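Local coordinates for DegV family protein ([Eubacterium] eligens, PDB 5UXY) that binds a long-chain fatty acid and, as in FakB-type relatives of the DegV family, probably presents it to a fatty acid kinase, at residues 80-85 with 110-115; 154-159 with 187-192; 166-171 with 263-268. All coordinates share one frame; numbering follows the deposited sequence.

Contact 1. Residues 80-85 with 110-115; sequences VVTITA and VRVIDS. With X90 (heptadecanoic acid), chain D.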
loop_
_atom_site.group_PDB
_atom_site.type_symbol
_atom_site.label_atom_id
_atom_site.label_comp_id
_atom_site.label_asym_id
_atom_site.label_seq_id
_atom_site.Cartn_x
_atom_site.Cartn_y
_atom_site.Cartn_z
ATOM N N VAL A 80 -9.708 3.787 10.115
ATOM C CA VAL A 80 -9.770 3.020 8.867
ATOM C C VAL A 80 -8.732 3.623 7.940
ATOM O O VAL A 80 -8.759 4.835 7.710
ATOM C CB VAL A 80 -11.159 3.106 8.210
ATOM C CG1 VAL A 80 -11.182 2.192 6.987
ATOM C CG2 VAL A 80 -12.267 2.703 9.185
ATOM N N VAL A 81 -7.805 2.815 7.415
ATOM C CA VAL A 81 -6.790 3.352 6.491
ATOM C C VAL A 81 -7.112 2.826 5.094
ATOM O O VAL A 81 -7.357 1.628 4.925
ATOM C CB VAL A 81 -5.373 2.961 6.937
ATOM C CG1 VAL A 81 -4.316 3.534 5.923
ATOM C CG2 VAL A 81 -5.119 3.455 8.354
ATOM N N THR A 82 -7.180 3.723 4.091
ATOM C CA THR A 82 -7.525 3.262 2.744
ATOM C C THR A 82 -6.431 3.622 1.742
ATOM O O THR A 82 -5.641 4.527 1.940
ATOM C CB THR A 82 -8.850 3.850 2.197
ATOM O OG1 THR A 82 -8.673 5.228 1.897
ATOM C CG2 THR A 82 -10.009 3.753 3.243
ATOM N N ILE A 83 -6.405 2.869 0.652
ATOM C CA ILE A 83 -5.561 3.254 -0.483
ATOM C C ILE A 83 -6.019 4.633 -1.021
ATOM O O ILE A 83 -7.152 5.089 -0.800
ATOM C CB ILE A 83 -5.684 2.115 -1.510
ATOM C CG1 ILE A 83 -4.880 2.397 -2.787
ATOM C CG2 ILE A 83 -7.088 1.912 -1.884
ATOM C CD1 ILE A 83 -4.822 1.142 -3.690
ATOM N N THR A 84 -5.101 5.323 -1.679
ATOM C CA THR A 84 -5.313 6.682 -2.147
ATOM C C THR A 84 -6.664 6.909 -2.811
ATOM O O THR A 84 -7.077 6.183 -3.727
ATOM C CB THR A 84 -4.181 7.088 -3.120
ATOM O OG1 THR A 84 -4.514 8.370 -3.652
ATOM C CG2 THR A 84 -4.045 6.049 -4.264
ATOM N N ALA A 85 -7.345 7.963 -2.348
ATOM C CA ALA A 85 -8.570 8.395 -3.020
ATOM C C ALA A 85 -8.275 8.926 -4.412
ATOM O O ALA A 85 -9.194 9.050 -5.240
ATOM C CB ALA A 85 -9.234 9.494 -2.183
ATOM N N VAL A 110 -15.326 7.181 14.263
ATOM C CA VAL A 110 -14.692 6.469 13.156
ATOM C C VAL A 110 -13.968 7.510 12.335
ATOM O O VAL A 110 -14.583 8.492 11.890
ATOM C CB VAL A 110 -15.709 5.742 12.260
ATOM C CG1 VAL A 110 -14.977 4.997 11.148
ATOM C CG2 VAL A 110 -16.554 4.712 13.064
ATOM N N ARG A 111 -12.663 7.337 12.166
ATOM C CA ARG A 111 -11.889 8.248 11.325
ATOM C C ARG A 111 -11.486 7.422 10.119
ATOM O O ARG A 111 -10.842 6.396 10.290
ATOM C CB ARG A 111 -10.637 8.761 12.067
ATOM C CG ARG A 111 -9.577 9.368 11.094
ATOM C CD ARG A 111 -10.092 10.655 10.368
ATOM N NE ARG A 111 -9.221 10.936 9.201
ATOM C CZ ARG A 111 -8.016 11.507 9.269
ATOM N NH1 ARG A 111 -7.321 11.697 8.137
ATOM N NH2 ARG A 111 -7.499 11.894 10.442
ATOM N N VAL A 112 -11.819 7.874 8.909
ATOM C CA VAL A 112 -11.288 7.233 7.690
ATOM C C VAL A 112 -10.099 8.068 7.215
ATOM O O VAL A 112 -10.246 9.283 7.019
ATOM C CB VAL A 112 -12.349 7.119 6.595
ATOM C CG1 VAL A 112 -11.710 6.424 5.355
ATOM C CG2 VAL A 112 -13.640 6.299 7.068
ATOM N N ILE A 113 -8.936 7.410 7.015
ATOM C CA ILE A 113 -7.675 8.047 6.605
ATOM C C ILE A 113 -7.422 7.685 5.150
ATOM O O ILE A 113 -7.191 6.527 4.814
ATOM C CB ILE A 113 -6.505 7.595 7.481
ATOM C CG1 ILE A 113 -6.836 7.855 8.946
ATOM C CG2 ILE A 113 -5.206 8.282 7.027
ATOM C CD1 ILE A 113 -5.753 7.310 9.879
ATOM N N ASP A 114 -7.516 8.673 4.268
ATOM C CA ASP A 114 -7.001 8.517 2.904
ATOM C C ASP A 114 -5.468 8.510 3.001
ATOM O O ASP A 114 -4.869 9.531 3.361
ATOM C CB ASP A 114 -7.478 9.702 2.069
ATOM C CG ASP A 114 -6.852 9.731 0.661
ATOM O OD1 ASP A 114 -6.184 8.760 0.311
ATOM O OD2 ASP A 114 -7.020 10.742 -0.047
ATOM N N SER A 115 -4.837 7.345 2.800
ATOM C CA SER A 115 -3.385 7.307 2.945
ATOM C C SER A 115 -2.676 8.146 1.903
ATOM O O SER A 115 -1.471 8.353 2.060
ATOM C CB SER A 115 -2.821 5.873 2.828
ATOM O OG SER A 115 -3.123 5.345 1.527
HETATM O O19 X90 D . -10.207 -1.045 -7.969
HETATM C C21 X90 D . -9.796 -0.211 -7.106
HETATM O O21 X90 D . -10.573 0.753 -6.755
HETATM C C22 X90 D . -8.354 -0.379 -6.569
HETATM C C23 X90 D . -7.430 0.392 -7.544
HETATM C C24 X90 D . -5.996 0.511 -6.965
HETATM C C25 X90 D . -5.167 1.416 -7.933
HETATM C C26 X90 D . -3.752 1.791 -7.453
HETATM C C27 X90 D . -3.080 0.636 -6.720
HETATM C C28 X90 D . -1.559 0.864 -6.566
HETATM C C29 X90 D . -0.828 -0.465 -6.289
HETATM C C30 X90 D . 1.547 0.180 -7.535
HETATM C C31 X90 D . 2.547 1.260 -6.980
HETATM C C32 X90 D . 1.841 2.632 -7.008
HETATM C C33 X90 D . 2.298 3.611 -5.921
HETATM C C34 X90 D . 1.667 5.021 -6.041
HETATM C C35 X90 D . 0.658 5.241 -4.899
HETATM C C36 X90 D . -0.110 6.575 -4.916
HETATM C C39 X90 D . 0.725 -0.436 -6.354
HETATM O O HOH W 1 -5.400 10.975 -2.248
#

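Contact 2. Residues 154-159 with 187-192; sequences RLFCSL and IGTASS. With X90 (heptadecanoic acid), chain D.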
loop_
_atom_site.group_PDB
_atom_site.type_symbol
_atom_site.label_atom_id
_atom_site.label_comp_id
_atom_site.label_asym_id
_atom_site.label_seq_id
_atom_site.Cartn_x
_atom_site.Cartn_y
_atom_site.Cartn_z
ATOM N N ARG A 154 7.169 8.863 2.860
ATOM C CA ARG A 154 7.248 8.873 1.408
ATOM C C ARG A 154 7.140 7.449 0.915
ATOM O O ARG A 154 7.417 6.500 1.667
ATOM C CB ARG A 154 8.573 9.440 0.909
ATOM C CG ARG A 154 8.747 10.945 1.212
ATOM C CD ARG A 154 7.800 11.798 0.320
ATOM N NE ARG A 154 7.961 11.557 -1.124
ATOM C CZ ARG A 154 8.867 12.100 -1.917
ATOM N NH1 ARG A 154 9.757 12.970 -1.421
ATOM N NH2 ARG A 154 8.867 11.780 -3.235
ATOM N N LEU A 155 6.815 7.307 -0.376
ATOM C CA LEU A 155 6.765 5.994 -1.015
ATOM C C LEU A 155 7.519 6.052 -2.336
ATOM O O LEU A 155 7.356 6.997 -3.111
ATOM C CB LEU A 155 5.293 5.542 -1.282
ATOM C CG LEU A 155 5.177 4.213 -2.036
ATOM C CD1 LEU A 155 3.944 3.461 -1.488
ATOM C CD2 LEU A 155 4.985 4.496 -3.531
ATOM N N PHE A 156 8.319 5.031 -2.615
ATOM C CA PHE A 156 8.943 4.880 -3.935
ATOM C C PHE A 156 8.694 3.469 -4.430
ATOM O O PHE A 156 8.549 2.543 -3.621
ATOM C CB PHE A 156 10.454 5.115 -3.847
ATOM C CG PHE A 156 10.819 6.495 -3.426
ATOM C CD1 PHE A 156 10.749 7.557 -4.354
ATOM C CD2 PHE A 156 11.161 6.767 -2.096
ATOM C CE1 PHE A 156 11.029 8.882 -3.932
ATOM C CE2 PHE A 156 11.462 8.104 -1.695
ATOM C CZ PHE A 156 11.373 9.127 -2.599
ATOM N N CYS A 157 8.682 3.282 -5.750
ATOM C CA CYS A 157 8.433 1.951 -6.260
ATOM C C CYS A 157 9.333 1.749 -7.467
ATOM O O CYS A 157 9.821 2.706 -8.058
ATOM C CB CYS A 157 6.981 1.710 -6.652
ATOM S SG CYS A 157 6.368 2.814 -7.919
ATOM N N SER A 158 9.540 0.494 -7.812
ATOM C CA SER A 158 10.209 0.152 -9.057
ATOM C C SER A 158 9.447 -0.988 -9.705
ATOM O O SER A 158 9.355 -2.076 -9.120
ATOM C CB SER A 158 11.667 -0.258 -8.799
ATOM O OG SER A 158 12.322 -0.446 -10.062
ATOM N N LEU A 159 8.891 -0.763 -10.887
ATOM C CA LEU A 159 7.993 -1.722 -11.518
ATOM C C LEU A 159 8.576 -2.215 -12.835
ATOM O O LEU A 159 8.975 -1.405 -13.672
ATOM C CB LEU A 159 6.616 -1.096 -11.784
ATOM C CG LEU A 159 6.067 -0.385 -10.555
ATOM C CD1 LEU A 159 4.660 0.145 -10.907
ATOM C CD2 LEU A 159 6.021 -1.400 -9.382
ATOM N N ILE A 187 10.704 3.743 -12.181
ATOM C CA ILE A 187 10.742 4.168 -10.785
ATOM C C ILE A 187 9.665 5.226 -10.570
ATOM O O ILE A 187 9.556 6.171 -11.349
ATOM C CB ILE A 187 12.139 4.728 -10.444
ATOM C CG1 ILE A 187 13.173 3.612 -10.656
ATOM C CG2 ILE A 187 12.169 5.183 -8.989
ATOM C CD1 ILE A 187 14.596 4.179 -10.604
ATOM N N GLY A 188 8.857 5.076 -9.521
ATOM C CA GLY A 188 7.802 6.040 -9.249
ATOM C C GLY A 188 7.808 6.483 -7.797
ATOM O O GLY A 188 8.540 5.935 -6.938
ATOM N N THR A 189 6.980 7.498 -7.519
ATOM C CA THR A 189 6.712 7.893 -6.137
ATOM C C THR A 189 5.228 8.220 -6.029
ATOM O O THR A 189 4.554 8.476 -7.019
ATOM C CB THR A 189 7.584 9.108 -5.706
ATOM O OG1 THR A 189 7.502 9.386 -4.292
ATOM C CG2 THR A 189 7.219 10.341 -6.547
ATOM N N ALA A 190 4.718 8.198 -4.803
ATOM C CA ALA A 190 3.344 8.677 -4.610
ATOM C C ALA A 190 3.374 10.202 -4.623
ATOM O O ALA A 190 4.179 10.817 -3.911
ATOM C CB ALA A 190 2.766 8.141 -3.307
ATOM N N SER A 191 2.556 10.809 -5.483
ATOM C CA SER A 191 2.565 12.266 -5.614
ATOM C C SER A 191 1.815 12.921 -4.451
ATOM O O SER A 191 1.103 12.276 -3.686
ATOM C CB SER A 191 1.914 12.684 -6.931
ATOM O OG SER A 191 0.504 12.508 -6.858
ATOM N N SER A 192 1.914 14.244 -4.377
ATOM C CA SER A 192 1.124 14.972 -3.401
ATOM C C SER A 192 -0.375 14.882 -3.678
ATOM O O SER A 192 -1.175 15.220 -2.800
ATOM C CB SER A 192 1.564 16.441 -3.372
ATOM O OG SER A 192 1.402 17.019 -4.660
HETATM O O19 X90 D . -10.207 -1.045 -7.969
HETATM C C21 X90 D . -9.796 -0.211 -7.106
HETATM O O21 X90 D . -10.573 0.753 -6.755
HETATM C C22 X90 D . -8.354 -0.379 -6.569
HETATM C C23 X90 D . -7.430 0.392 -7.544
HETATM C C24 X90 D . -5.996 0.511 -6.965
HETATM C C25 X90 D . -5.167 1.416 -7.933
HETATM C C26 X90 D . -3.752 1.791 -7.453
HETATM C C27 X90 D . -3.080 0.636 -6.720
HETATM C C28 X90 D . -1.559 0.864 -6.566
HETATM C C29 X90 D . -0.828 -0.465 -6.289
HETATM C C30 X90 D . 1.547 0.180 -7.535
HETATM C C31 X90 D . 2.547 1.260 -6.980
HETATM C C32 X90 D . 1.841 2.632 -7.008
HETATM C C33 X90 D . 2.298 3.611 -5.921
HETATM C C34 X90 D . 1.667 5.021 -6.041
HETATM C C35 X90 D . 0.658 5.241 -4.899
HETATM C C36 X90 D . -0.110 6.575 -4.916
HETATM C C39 X90 D . 0.725 -0.436 -6.354
HETATM O O HOH W 2 5.658 9.780 -1.643
#

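Contact 3. Residues 166-171 with 263-268; sequences AQNGRV and SYYAER. With X90 (heptadecanoic acid), chain D.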
loop_
_atom_site.group_PDB
_atom_site.type_symbol
_atom_site.label_atom_id
_atom_site.label_comp_id
_atom_site.label_asym_id
_atom_site.label_seq_id
_atom_site.Cartn_x
_atom_site.Cartn_y
_atom_site.Cartn_z
ATOM N N ALA A 166 -1.826 0.424 -16.603
ATOM C CA ALA A 166 -2.150 1.167 -17.806
ATOM C C ALA A 166 -3.494 0.732 -18.378
ATOM O O ALA A 166 -4.267 1.574 -18.831
ATOM C CB ALA A 166 -1.070 0.980 -18.856
ATOM N N GLN A 167 -3.797 -0.575 -18.358
ATOM C CA GLN A 167 -5.068 -0.985 -18.958
ATOM C C GLN A 167 -6.237 -0.548 -18.099
ATOM O O GLN A 167 -7.354 -0.448 -18.606
ATOM C CB GLN A 167 -5.108 -2.503 -19.195
ATOM C CG GLN A 167 -5.307 -3.310 -17.945
ATOM C CD GLN A 167 -5.615 -4.789 -18.173
ATOM O OE1 GLN A 167 -6.584 -5.144 -18.847
ATOM N NE2 GLN A 167 -4.817 -5.649 -17.570
ATOM N N ASN A 168 -6.003 -0.264 -16.821
ATOM C CA ASN A 168 -7.043 0.260 -15.937
ATOM C C ASN A 168 -7.009 1.778 -15.800
ATOM O O ASN A 168 -7.681 2.336 -14.907
ATOM C CB ASN A 168 -6.928 -0.420 -14.560
ATOM C CG ASN A 168 -7.469 -1.852 -14.578
ATOM O OD1 ASN A 168 -8.691 -2.067 -14.613
ATOM N ND2 ASN A 168 -6.586 -2.826 -14.554
ATOM N N GLY A 169 -6.241 2.455 -16.644
ATOM C CA GLY A 169 -6.244 3.913 -16.692
ATOM C C GLY A 169 -5.590 4.589 -15.519
ATOM O O GLY A 169 -5.926 5.729 -15.203
ATOM N N ARG A 170 -4.661 3.920 -14.853
ATOM C CA ARG A 170 -4.070 4.470 -13.643
ATOM C C ARG A 170 -2.649 4.984 -13.860
ATOM O O ARG A 170 -2.050 5.545 -12.936
ATOM C CB ARG A 170 -4.143 3.392 -12.544
ATOM C CG ARG A 170 -5.557 3.433 -11.967
ATOM C CD ARG A 170 -5.981 2.211 -11.279
ATOM N NE ARG A 170 -7.221 2.560 -10.596
ATOM C CZ ARG A 170 -8.369 1.906 -10.728
ATOM N NH1 ARG A 170 -9.437 2.342 -10.085
ATOM N NH2 ARG A 170 -8.458 0.823 -11.496
ATOM N N VAL A 171 -2.110 4.826 -15.065
ATOM C CA VAL A 171 -0.846 5.450 -15.452
ATOM C C VAL A 171 -0.932 5.729 -16.949
ATOM O O VAL A 171 -1.663 5.047 -17.669
ATOM C CB VAL A 171 0.357 4.530 -15.084
ATOM C CG1 VAL A 171 0.525 3.411 -16.114
ATOM C CG2 VAL A 171 1.614 5.312 -14.956
ATOM N N SER A 263 0.099 -6.987 -5.705
ATOM C CA SER A 263 0.734 -7.888 -6.695
ATOM C C SER A 263 0.157 -7.661 -8.079
ATOM O O SER A 263 0.888 -7.658 -9.078
ATOM C CB SER A 263 0.570 -9.362 -6.263
ATOM O OG SER A 263 1.298 -9.604 -5.066
ATOM N N TYR A 264 -1.149 -7.437 -8.159
ATOM C CA TYR A 264 -1.777 -7.219 -9.459
ATOM C C TYR A 264 -1.239 -5.945 -10.131
ATOM O O TYR A 264 -0.894 -5.962 -11.322
ATOM C CB TYR A 264 -3.312 -7.149 -9.285
ATOM C CG TYR A 264 -4.018 -6.767 -10.543
ATOM C CD1 TYR A 264 -4.198 -7.727 -11.544
ATOM C CD2 TYR A 264 -4.474 -5.457 -10.765
ATOM C CE1 TYR A 264 -4.811 -7.386 -12.767
ATOM C CE2 TYR A 264 -5.133 -5.111 -11.973
ATOM C CZ TYR A 264 -5.288 -6.085 -12.963
ATOM O OH TYR A 264 -5.890 -5.764 -14.148
ATOM N N TYR A 265 -1.190 -4.823 -9.381
ATOM C CA TYR A 265 -0.804 -3.533 -9.961
ATOM C C TYR A 265 0.716 -3.325 -10.013
ATOM O O TYR A 265 1.214 -2.673 -10.959
ATOM C CB TYR A 265 -1.455 -2.382 -9.184
ATOM C CG TYR A 265 -2.877 -2.179 -9.614
ATOM C CD1 TYR A 265 -3.166 -1.847 -10.962
ATOM C CD2 TYR A 265 -3.942 -2.352 -8.713
ATOM C CE1 TYR A 265 -4.491 -1.666 -11.402
ATOM C CE2 TYR A 265 -5.286 -2.174 -9.153
ATOM C CZ TYR A 265 -5.537 -1.818 -10.472
ATOM O OH TYR A 265 -6.817 -1.668 -10.955
ATOM N N ALA A 266 1.467 -3.860 -9.048
ATOM C CA ALA A 266 2.931 -3.732 -9.147
ATOM C C ALA A 266 3.556 -4.759 -10.099
ATOM O O ALA A 266 4.632 -4.507 -10.673
ATOM C CB ALA A 266 3.565 -3.832 -7.758
ATOM N N GLU A 267 2.908 -5.902 -10.273
ATOM C CA GLU A 267 3.257 -7.024 -11.162
ATOM C C GLU A 267 4.509 -7.777 -10.737
ATOM O O GLU A 267 5.270 -7.330 -9.884
ATOM C CB GLU A 267 3.365 -6.572 -12.612
ATOM C CG GLU A 267 1.985 -6.161 -13.064
ATOM C CD GLU A 267 1.862 -6.063 -14.562
ATOM O OE1 GLU A 267 2.234 -7.035 -15.242
ATOM O OE2 GLU A 267 1.394 -5.013 -15.051
ATOM N N ARG A 268 4.685 -8.978 -11.288
ATOM C CA ARG A 268 5.848 -9.788 -10.940
ATOM C C ARG A 268 7.127 -8.977 -11.061
ATOM O O ARG A 268 7.321 -8.252 -12.044
ATOM C CB ARG A 268 5.903 -10.993 -11.908
ATOM C CG ARG A 268 6.444 -12.248 -11.345
ATOM C CD ARG A 268 5.942 -13.414 -12.200
ATOM N NE ARG A 268 5.265 -14.385 -11.356
ATOM C CZ ARG A 268 4.363 -15.265 -11.773
ATOM N NH1 ARG A 268 4.012 -15.325 -13.062
ATOM N NH2 ARG A 268 3.834 -16.110 -10.890
HETATM O O19 X90 D . -10.207 -1.045 -7.969
HETATM C C21 X90 D . -9.796 -0.211 -7.106
HETATM O O21 X90 D . -10.573 0.753 -6.755
HETATM C C22 X90 D . -8.354 -0.379 -6.569
HETATM C C23 X90 D . -7.430 0.392 -7.544
HETATM C C24 X90 D . -5.996 0.511 -6.965
HETATM C C25 X90 D . -5.167 1.416 -7.933
HETATM C C26 X90 D . -3.752 1.791 -7.453
HETATM C C27 X90 D . -3.080 0.636 -6.720
HETATM C C28 X90 D . -1.559 0.864 -6.566
HETATM C C29 X90 D . -0.828 -0.465 -6.289
HETATM C C30 X90 D . 1.547 0.180 -7.535
HETATM C C31 X90 D . 2.547 1.260 -6.980
HETATM C C32 X90 D . 1.841 2.632 -7.008
HETATM C C33 X90 D . 2.298 3.611 -5.921
HETATM C C34 X90 D . 1.667 5.021 -6.041
HETATM C C35 X90 D . 0.658 5.241 -4.899
HETATM C C36 X90 D . -0.110 6.575 -4.916
HETATM C C39 X90 D . 0.725 -0.436 -6.354
#

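Contact 1. Residues 80-85 with 110-115
V80, V81 and T82 run parallel to V112, I113 and D114 in that register, with the two strand axes coming within 4.6 Å at an angle of 19°. The backbone bonds weave between them: V80 N reaches R111 O at 2.9 Å, V80 O takes I113 N, and T82 N goes on to I113 O. After the bridge of T82 with D114, S115 clamps T82. Its N and its OG both donate to T82 O, the hydroxyl at 2.7 Å, because OG is turned back between its own N and carbonyl carbon (chi1 62°).

Just beyond, the chain from I83 to A85 bends round the carboxylate of D114. A85 N donates to D114 OD1 at 3.0 Å, coming from above the carboxylate plane rather than within it, and K116 N holds the same oxygen. A water bridges D114 OD2 to T84 OG1, which is also bonded to G194. Packing along the strands is by methyl groups. T82 CG2 meets V112 CG1 at 3.8 Å on the face carrying V80 and D114, while V81 CG2 and I113 CD1 touch at 4.2 Å on the other. I113 CG1 also lies over the centre of the R111 guanidinium, whose NE turns back to V112 O and whose outer nitrogens pair with D143 and D147. I83 CD1 comes to 3.5 Å from C27 of the fatty acid.

This is a beta-alpha-beta crossover, strand 77-82, helix 90-102, strand 109-114, in a mixed sheet with helices packed on both faces. Y91 of the connecting helix and W68 of helix 65-72 cover the V80 and T82 face, helices 119-134 and 139-150 pack on the V81 and I113 face, and strand 5-9 flanks strand 77-82 on its remaining edge.

Contact 2. Residues 154-159 with 187-192
T189 OG1 donates to L155 O at 2.7 Å, nearly in line with the carbonyl, and accepts R154 NH2 at 3.0 Å, so one hydroxyl ties a backbone oxygen to a guanidinium. It does so inside an antiparallel strand pair of the mixed six-stranded sheet, strand 184-190 lying between strands 153-159 and 196-203. The backbone grip centres on C157 and G188, a hydrogen-bonded pair: C157 N meets G188 O at 2.9 Å, and G188 N returns the bond to C157 O at the same length. On either side of them F156 with T189 and S158 with I187 form non-hydrogen-bonded pairs. Further along, A190 N makes only a weak bond to L155 O, which the threonine hydroxyl already occupies. There a water takes over, accepting from R154 NE and L155 N and donating to A190 O.

The R154 chain is bent at chi2 and chi3, and this curls the guanidinium back so that T189 OG1 sits near its plane, at the edge. F156 CZ lies 3.7 Å above one face of that group, toward the rim. The phenyl ring and T189 run side by side in the same direction, with F156 CE1 coming to 3.6 Å from T189 OG1. I199 of strand 196-203 packs against F156, while L208 of helix 205-219 touches S158 and I187 on the same face.

The opposite face bears C157, L155 and A190. C157 SG is tucked between its own backbone N and carbonyl carbon (chi1 59°), which lays it close over the bare G188, 3.8 Å from CA. L155 and A190 meet through their CB atoms and both touch the lipid: L155 CD2 touches C33, and A190 CB stands 3.6 Å from C36, the terminal carbon of the fatty acid chain.

Contact 3. Residues 166-171 with 263-268
Y264, in the last turn of helix 260-266, reaches across to N168: N168 ND2 meets Y264 OH at 3.0 Å in a weak, bent hydrogen bond (134°), lying at the ring edge with amide and ring planes 65° apart. Each end has a further hold, ND2 on N164 O and the hydroxyl on S58. The next residue, Y265, is sandwiched: Y264 CD2 lies 3.5 Å above the centre of one ring face, and fatty acid C25 lies over the other face, toward the rim. Y265 OH is bonded to T60, itself a partner of the ligand, and stands 3.0 Å from R170 NH2. The extended R170 chain runs beside that ring, with CD 3.5 Å from C25 and one guanidinium face against C23, its plane 69° from the phenol. M87 O holds R170 NE.

At E267 the helix ends, phi having turned positive, and the carboxylate goes to N164 N at the start of helix 163-167. That helix closes in a Schellman motif with G169 as C-prime residue, G169 N bonding A166 O and R170 N bonding L165 O; the turn brings R170 round to the lipid. Y265 and R170 thus line the fatty acid site from near the head group to the middle of the chain, in keeping with the lipid-binding pocket of the DegV family.

From the N terminus, contact 1 comes first and closes the loop that carries helix 90-102, joining neighbouring parallel strands of the first sheet. Contacts 2 and 3 follow it in series but cross one another: strand 153-159 opens contact 2, segment 166-171 opens contact 3 before strand 184-190 closes contact 2, and helix 260-266 closes contact 3 much later. Contact 2 pairs antiparallel strands of the second sheet; contact 3 joins the end of helix 163-167 to helix 260-266. These two also touch, L159 CD2 lying 3.6 Å from A266 O, whereas contact 1 touches neither. Heptadecanoic acid spans those separations, meeting all three contacts and both sheets.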